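Local coordinates for protein mirolysin (Tannerella forsythia, PDB 6R7V) that is probably a zinc-dependent metallopeptidase of the pappalysin family, captured here as its latent zymogen with a cysteine bound to the zinc, at residues D234-F248 and G260-C274. The protein carries 1 engineered substitution. Residues are numbered along the deposited sequence; the frame is centred on the assembly and turned at random. Where two conformers were deposited one is given.
Sequences DTPNQGGYNEGCPSF and GVMFMNYMDYTYDAC. With CA (calcium ion), chain C; CA (calcium ion), chain B.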
loop_
_atom_site.group_PDB
_atom_site.type_symbol
_atom_site.label_atom_id
_atom_site.label_comp_id
_atom_site.label_asym_id
_atom_site.label_seq_id
_atom_site.Cartn_x
_atom_site.Cartn_y
_atom_site.Cartn_z
ATOM N N ASP A 234 -10.587 6.239 -14.356
ATOM C CA ASP A 234 -11.550 7.031 -13.590
ATOM C C ASP A 234 -10.879 7.917 -12.514
ATOM O O ASP A 234 -11.591 8.648 -11.808
ATOM C CB ASP A 234 -12.668 6.176 -13.007
ATOM C CG ASP A 234 -12.232 5.165 -11.990
ATOM O OD1 ASP A 234 -11.037 5.166 -11.623
ATOM O OD2 ASP A 234 -13.101 4.396 -11.510
ATOM N N THR A 235 -9.520 7.950 -12.452
ATOM C CA THR A 235 -8.848 8.940 -11.628
ATOM C C THR A 235 -8.505 10.096 -12.594
ATOM O O THR A 235 -7.780 9.878 -13.591
ATOM C CB THR A 235 -7.624 8.385 -10.890
ATOM O OG1 THR A 235 -6.800 7.739 -11.863
ATOM C CG2 THR A 235 -8.009 7.440 -9.779
ATOM N N PRO A 236 -9.042 11.313 -12.340
ATOM C CA PRO A 236 -8.745 12.449 -13.245
ATOM C C PRO A 236 -7.251 12.671 -13.434
ATOM O O PRO A 236 -6.498 12.560 -12.467
ATOM C CB PRO A 236 -9.354 13.644 -12.518
ATOM C CG PRO A 236 -10.450 13.056 -11.650
ATOM C CD PRO A 236 -9.908 11.718 -11.209
ATOM N N ASN A 237 -6.828 12.995 -14.671
ATOM C CA ASN A 237 -5.441 13.342 -14.968
ATOM C C ASN A 237 -5.045 14.477 -14.053
ATOM O O ASN A 237 -5.795 15.443 -13.874
ATOM C CB ASN A 237 -5.277 13.738 -16.427
ATOM C CG ASN A 237 -3.858 13.818 -16.914
ATOM O OD1 ASN A 237 -2.897 13.684 -16.162
ATOM N ND2 ASN A 237 -3.695 14.048 -18.202
ATOM N N GLN A 238 -3.903 14.356 -13.425
ATOM C CA GLN A 238 -3.524 15.300 -12.388
ATOM C C GLN A 238 -2.081 15.739 -12.600
ATOM O O GLN A 238 -1.264 14.922 -12.998
ATOM C CB GLN A 238 -3.719 14.582 -11.023
ATOM C CG GLN A 238 -3.336 15.384 -9.778
ATOM C CD GLN A 238 -3.710 14.685 -8.491
ATOM O OE1 GLN A 238 -4.745 14.032 -8.375
ATOM N NE2 GLN A 238 -2.868 14.795 -7.497
ATOM N N GLY A 239 -1.778 17.016 -12.344
ATOM C CA GLY A 239 -0.418 17.552 -12.522
ATOM C C GLY A 239 0.561 16.947 -11.533
ATOM O O GLY A 239 1.216 15.944 -11.827
ATOM N N GLY A 240 0.650 17.570 -10.370
ATOM C CA GLY A 240 1.531 17.129 -9.305
ATOM C C GLY A 240 0.764 16.596 -8.116
ATOM O O GLY A 240 -0.477 16.475 -8.153
ATOM N N TYR A 241 1.472 16.209 -7.086
ATOM C CA TYR A 241 0.826 15.711 -5.894
ATOM C C TYR A 241 0.164 16.835 -5.140
ATOM O O TYR A 241 0.506 18.014 -5.300
ATOM C CB TYR A 241 1.831 14.982 -4.966
ATOM C CG TYR A 241 3.006 15.831 -4.495
ATOM C CD1 TYR A 241 4.276 15.681 -5.059
ATOM C CD2 TYR A 241 2.855 16.768 -3.475
ATOM C CE1 TYR A 241 5.350 16.468 -4.642
ATOM C CE2 TYR A 241 3.918 17.570 -3.063
ATOM C CZ TYR A 241 5.161 17.430 -3.667
ATOM O OH TYR A 241 6.233 18.195 -3.250
ATOM N N ASN A 242 -0.795 16.455 -4.307
ATOM C CA ASN A 242 -1.388 17.396 -3.374
ATOM C C ASN A 242 -0.903 17.032 -1.996
ATOM O O ASN A 242 -0.610 15.872 -1.724
ATOM C CB ASN A 242 -2.903 17.356 -3.437
ATOM C CG ASN A 242 -3.404 17.880 -4.736
ATOM O OD1 ASN A 242 -3.339 19.082 -5.005
ATOM N ND2 ASN A 242 -3.850 16.990 -5.592
ATOM N N GLU A 243 -0.852 18.005 -1.121
ATOM C CA GLU A 243 -0.421 17.803 0.246
ATOM C C GLU A 243 -1.397 18.495 1.172
ATOM O O GLU A 243 -2.232 19.288 0.723
ATOM C CB GLU A 243 1.016 18.315 0.458
ATOM C CG GLU A 243 1.164 19.808 0.213
ATOM C CD GLU A 243 2.554 20.397 0.350
ATOM O OE1 GLU A 243 3.498 19.663 0.724
ATOM O OE2 GLU A 243 2.698 21.609 0.065
ATOM N N GLY A 244 -1.333 18.152 2.445
ATOM C CA GLY A 244 -2.214 18.799 3.405
ATOM C C GLY A 244 -3.663 18.427 3.228
ATOM O O GLY A 244 -3.977 17.274 2.973
ATOM N N CYS A 245 -4.542 19.424 3.387
ATOM C CA CYS A 245 -5.983 19.238 3.286
ATOM C C CYS A 245 -6.580 20.272 2.295
ATOM O O CYS A 245 -7.084 21.328 2.720
ATOM C CB CYS A 245 -6.603 19.366 4.678
ATOM S SG CYS A 245 -8.276 18.690 4.812
ATOM N N PRO A 246 -6.522 19.994 0.976
ATOM C CA PRO A 246 -7.122 20.914 0.005
ATOM C C PRO A 246 -8.630 21.058 0.170
ATOM O O PRO A 246 -9.285 20.284 0.888
ATOM C CB PRO A 246 -6.845 20.224 -1.350
ATOM C CG PRO A 246 -5.669 19.345 -1.095
ATOM C CD PRO A 246 -5.960 18.805 0.287
ATOM N N SER A 247 -9.182 22.055 -0.512
ATOM C CA SER A 247 -10.614 22.294 -0.466
ATOM C C SER A 247 -11.244 21.931 -1.795
ATOM O O SER A 247 -10.683 22.208 -2.853
ATOM C CB SER A 247 -10.917 23.744 -0.101
ATOM O OG SER A 247 -12.308 23.925 0.118
ATOM N N PHE A 248 -12.365 21.262 -1.733
ATOM C CA PHE A 248 -13.063 20.856 -2.943
ATOM C C PHE A 248 -13.853 22.014 -3.548
ATOM O O PHE A 248 -14.576 22.701 -2.816
ATOM C CB PHE A 248 -14.031 19.696 -2.662
ATOM C CG PHE A 248 -14.846 19.293 -3.868
ATOM C CD1 PHE A 248 -14.320 18.432 -4.826
ATOM C CD2 PHE A 248 -16.126 19.804 -4.066
ATOM C CE1 PHE A 248 -15.058 18.090 -5.957
ATOM C CE2 PHE A 248 -16.870 19.441 -5.196
ATOM C CZ PHE A 248 -16.328 18.581 -6.129
ATOM N N GLY A 260 -12.617 18.641 -10.763
ATOM C CA GLY A 260 -11.171 18.761 -10.592
ATOM C C GLY A 260 -10.450 17.460 -10.285
ATOM O O GLY A 260 -10.834 16.385 -10.752
ATOM N N VAL A 261 -9.375 17.555 -9.499
ATOM C CA VAL A 261 -8.545 16.396 -9.192
ATOM C C VAL A 261 -8.966 15.724 -7.893
ATOM O O VAL A 261 -9.478 16.340 -6.970
ATOM C CB VAL A 261 -7.045 16.754 -9.225
ATOM C CG1 VAL A 261 -6.640 17.329 -10.595
ATOM C CG2 VAL A 261 -6.648 17.701 -8.088
ATOM N N MET A 262 -8.772 14.417 -7.844
ATOM C CA MET A 262 -9.227 13.601 -6.718
ATOM C C MET A 262 -8.168 13.565 -5.609
ATOM O O MET A 262 -7.518 12.536 -5.343
ATOM C CB MET A 262 -9.537 12.196 -7.243
ATOM C CG MET A 262 -10.523 11.482 -6.437
ATOM S SD MET A 262 -10.758 9.856 -7.189
ATOM C CE MET A 262 -12.126 10.133 -8.282
ATOM N N PHE A 263 -7.987 14.715 -4.948
ATOM C CA PHE A 263 -6.935 14.845 -3.931
ATOM C C PHE A 263 -7.223 14.028 -2.682
ATOM O O PHE A 263 -6.313 13.842 -1.876
ATOM C CB PHE A 263 -6.719 16.314 -3.560
ATOM C CG PHE A 263 -7.929 17.000 -2.984
ATOM C CD1 PHE A 263 -8.274 16.835 -1.644
ATOM C CD2 PHE A 263 -8.740 17.794 -3.786
ATOM C CE1 PHE A 263 -9.394 17.468 -1.114
ATOM C CE2 PHE A 263 -9.853 18.432 -3.253
ATOM C CZ PHE A 263 -10.183 18.256 -1.928
ATOM N N MET A 264 -8.461 13.529 -2.530
ATOM C CA MET A 264 -8.869 12.701 -1.384
ATOM C C MET A 264 -8.712 11.186 -1.685
ATOM O O MET A 264 -9.126 10.343 -0.889
ATOM C CB MET A 264 -10.286 13.058 -0.892
ATOM C CG MET A 264 -11.461 12.707 -1.806
ATOM S SD MET A 264 -11.491 13.430 -3.467
ATOM C CE MET A 264 -11.543 15.175 -3.072
ATOM N N ASN A 265 -8.124 10.872 -2.828
ATOM C CA ASN A 265 -7.772 9.487 -3.170
ATOM C C ASN A 265 -6.632 9.043 -2.283
ATOM O O ASN A 265 -5.701 9.820 -2.037
ATOM C CB ASN A 265 -7.362 9.414 -4.631
ATOM C CG ASN A 265 -7.298 7.982 -5.124
ATOM O OD1 ASN A 265 -6.281 7.312 -4.977
ATOM N ND2 ASN A 265 -8.409 7.480 -5.663
ATOM N N TYR A 266 -6.652 7.773 -1.829
ATOM C CA TYR A 266 -5.548 7.301 -0.984
ATOM C C TYR A 266 -4.192 7.330 -1.667
ATOM O O TYR A 266 -3.168 7.325 -0.958
ATOM C CB TYR A 266 -5.811 5.856 -0.529
ATOM C CG TYR A 266 -7.093 5.690 0.274
ATOM C CD1 TYR A 266 -7.314 6.420 1.431
ATOM C CD2 TYR A 266 -8.096 4.824 -0.146
ATOM C CE1 TYR A 266 -8.513 6.325 2.134
ATOM C CE2 TYR A 266 -9.283 4.687 0.577
ATOM C CZ TYR A 266 -9.488 5.450 1.702
ATOM O OH TYR A 266 -10.661 5.333 2.401
ATOM N N MET A 267 -4.147 7.357 -3.004
ATOM C CA MET A 267 -2.886 7.341 -3.724
ATOM C C MET A 267 -2.344 8.741 -4.016
ATOM O O MET A 267 -1.417 8.879 -4.809
ATOM C CB MET A 267 -3.024 6.531 -5.021
ATOM C CG MET A 267 -3.438 5.061 -4.756
ATOM S SD MET A 267 -2.562 4.199 -3.395
ATOM C CE MET A 267 -0.858 4.219 -4.033
ATOM N N ASP A 268 -2.869 9.758 -3.317
ATOM C CA ASP A 268 -2.280 11.096 -3.376
ATOM C C ASP A 268 -1.354 11.233 -2.143
ATOM O O ASP A 268 -1.058 10.233 -1.475
ATOM C CB ASP A 268 -3.374 12.206 -3.452
ATOM C CG ASP A 268 -2.904 13.478 -4.170
ATOM O OD1 ASP A 268 -1.691 13.766 -4.144
ATOM O OD2 ASP A 268 -3.740 14.163 -4.764
ATOM N N TYR A 269 -0.859 12.460 -1.859
ATOM C CA TYR A 269 0.054 12.733 -0.744
ATOM C C TYR A 269 -0.594 13.582 0.335
ATOM O O TYR A 269 0.099 14.175 1.163
ATOM C CB TYR A 269 1.341 13.428 -1.226
ATOM C CG TYR A 269 2.450 12.544 -1.751
ATOM C CD1 TYR A 269 2.349 11.151 -1.701
ATOM C CD2 TYR A 269 3.628 13.097 -2.243
ATOM C CE1 TYR A 269 3.406 10.338 -2.111
ATOM C CE2 TYR A 269 4.680 12.297 -2.674
ATOM C CZ TYR A 269 4.571 10.918 -2.593
ATOM O OH TYR A 269 5.596 10.132 -3.058
ATOM N N THR A 270 -1.925 13.637 0.345
ATOM C CA THR A 270 -2.656 14.444 1.307
ATOM C C THR A 270 -2.654 13.839 2.731
ATOM O O THR A 270 -2.296 12.664 2.916
ATOM C CB THR A 270 -4.077 14.651 0.803
ATOM O OG1 THR A 270 -4.582 13.410 0.353
ATOM C CG2 THR A 270 -4.130 15.664 -0.337
ATOM N N TYR A 271 -3.062 14.644 3.726
ATOM C CA TYR A 271 -3.172 14.206 5.119
ATOM C C TYR A 271 -4.130 13.050 5.260
ATOM O O TYR A 271 -5.123 12.999 4.546
ATOM C CB TYR A 271 -3.695 15.330 6.005
ATOM C CG TYR A 271 -2.773 16.486 6.282
ATOM C CD1 TYR A 271 -1.402 16.396 6.032
ATOM C CD2 TYR A 271 -3.254 17.646 6.864
ATOM C CE1 TYR A 271 -0.540 17.457 6.337
ATOM C CE2 TYR A 271 -2.407 18.697 7.192
ATOM C CZ TYR A 271 -1.054 18.604 6.915
ATOM O OH TYR A 271 -0.250 19.684 7.228
ATOM N N ASP A 272 -3.871 12.154 6.215
ATOM C CA ASP A 272 -4.743 11.011 6.402
ATOM C C ASP A 272 -6.230 11.322 6.550
ATOM O O ASP A 272 -7.068 10.586 6.006
ATOM C CB ASP A 272 -4.343 10.278 7.665
ATOM C CG ASP A 272 -3.060 9.476 7.625
ATOM O OD1 ASP A 272 -2.205 9.746 6.753
ATOM O OD2 ASP A 272 -2.900 8.605 8.479
ATOM N N ALA A 273 -6.571 12.351 7.340
ATOM C CA ALA A 273 -7.971 12.679 7.596
ATOM C C ALA A 273 -8.671 13.307 6.383
ATOM O O ALA A 273 -9.902 13.437 6.412
ATOM C CB ALA A 273 -8.088 13.597 8.802
ATOM N N CYS A 274 -7.914 13.668 5.345
ATOM C CA CYS A 274 -8.572 14.269 4.195
ATOM C C CYS A 274 -8.659 13.268 3.016
ATOM O O CYS A 274 -9.228 13.605 1.985
ATOM C CB CYS A 274 -7.899 15.585 3.833
ATOM S SG CYS A 274 -7.859 16.747 5.228
HETATM CA CA CA C . -5.813 8.473 -14.057
HETATM CA CA CA B . 0.982 14.423 -13.640
HETATM O O HOH W 1 -6.993 13.197 -9.723
HETATM O O HOH W 2 -5.053 10.190 -12.440
HETATM O O HOH W 3 -0.395 13.244 -15.181
HETATM O O HOH W 4 0.406 16.024 3.069
HETATM O O HOH W 5 -3.593 9.477 -14.843
HETATM O O HOH W 6 -6.395 9.613 -16.045
HETATM O O HOH W 7 -4.808 7.209 -16.032
#
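Asp234 O touches Met262 CE at 3.9 Å. Thr235 binds one calcium through both O and OG1, and Pro236 lays its ring against Gly260 and Met262, its CD 4.0 Å from Met262 CE. The carbonyls of Gln238 and Gly239 bind the other calcium. The extended chain of Gln238 (chi1 178°) carries its amide past Val261 to Asp268, where NE2 meets OD2 at 2.9 Å from above the carboxylate plane; a water links OE1 to Met262 N. Tyr269 CD2 comes over one face of the Tyr241 ring, 3.6 Å from Tyr241 CG, with the planes at 44°. Asn242, its side chain also hydrogen-bonded to Lys250, takes Asp268 from the syn side of both oxygens: N to OD1 at 2.8 Å, ND2 to OD2 at 2.9 Å. With Tyr269 N also on OD1, four N-H groups fix this buried carboxylate. Gly244 sets its CA over the Tyr271 ring and accepts Tyr271 N on its O at 2.9 Å. Cys245 SG closes a disulfide with Cys274 SG, and Pro246 CB sits over the centre of the Phe263 ring, whose opposite face carries Met264 CE. Tyr269 lies near the zinc and the Met267 side chain touches zinc ligands His207 and His211, consistent with the Met-turn of metzincins.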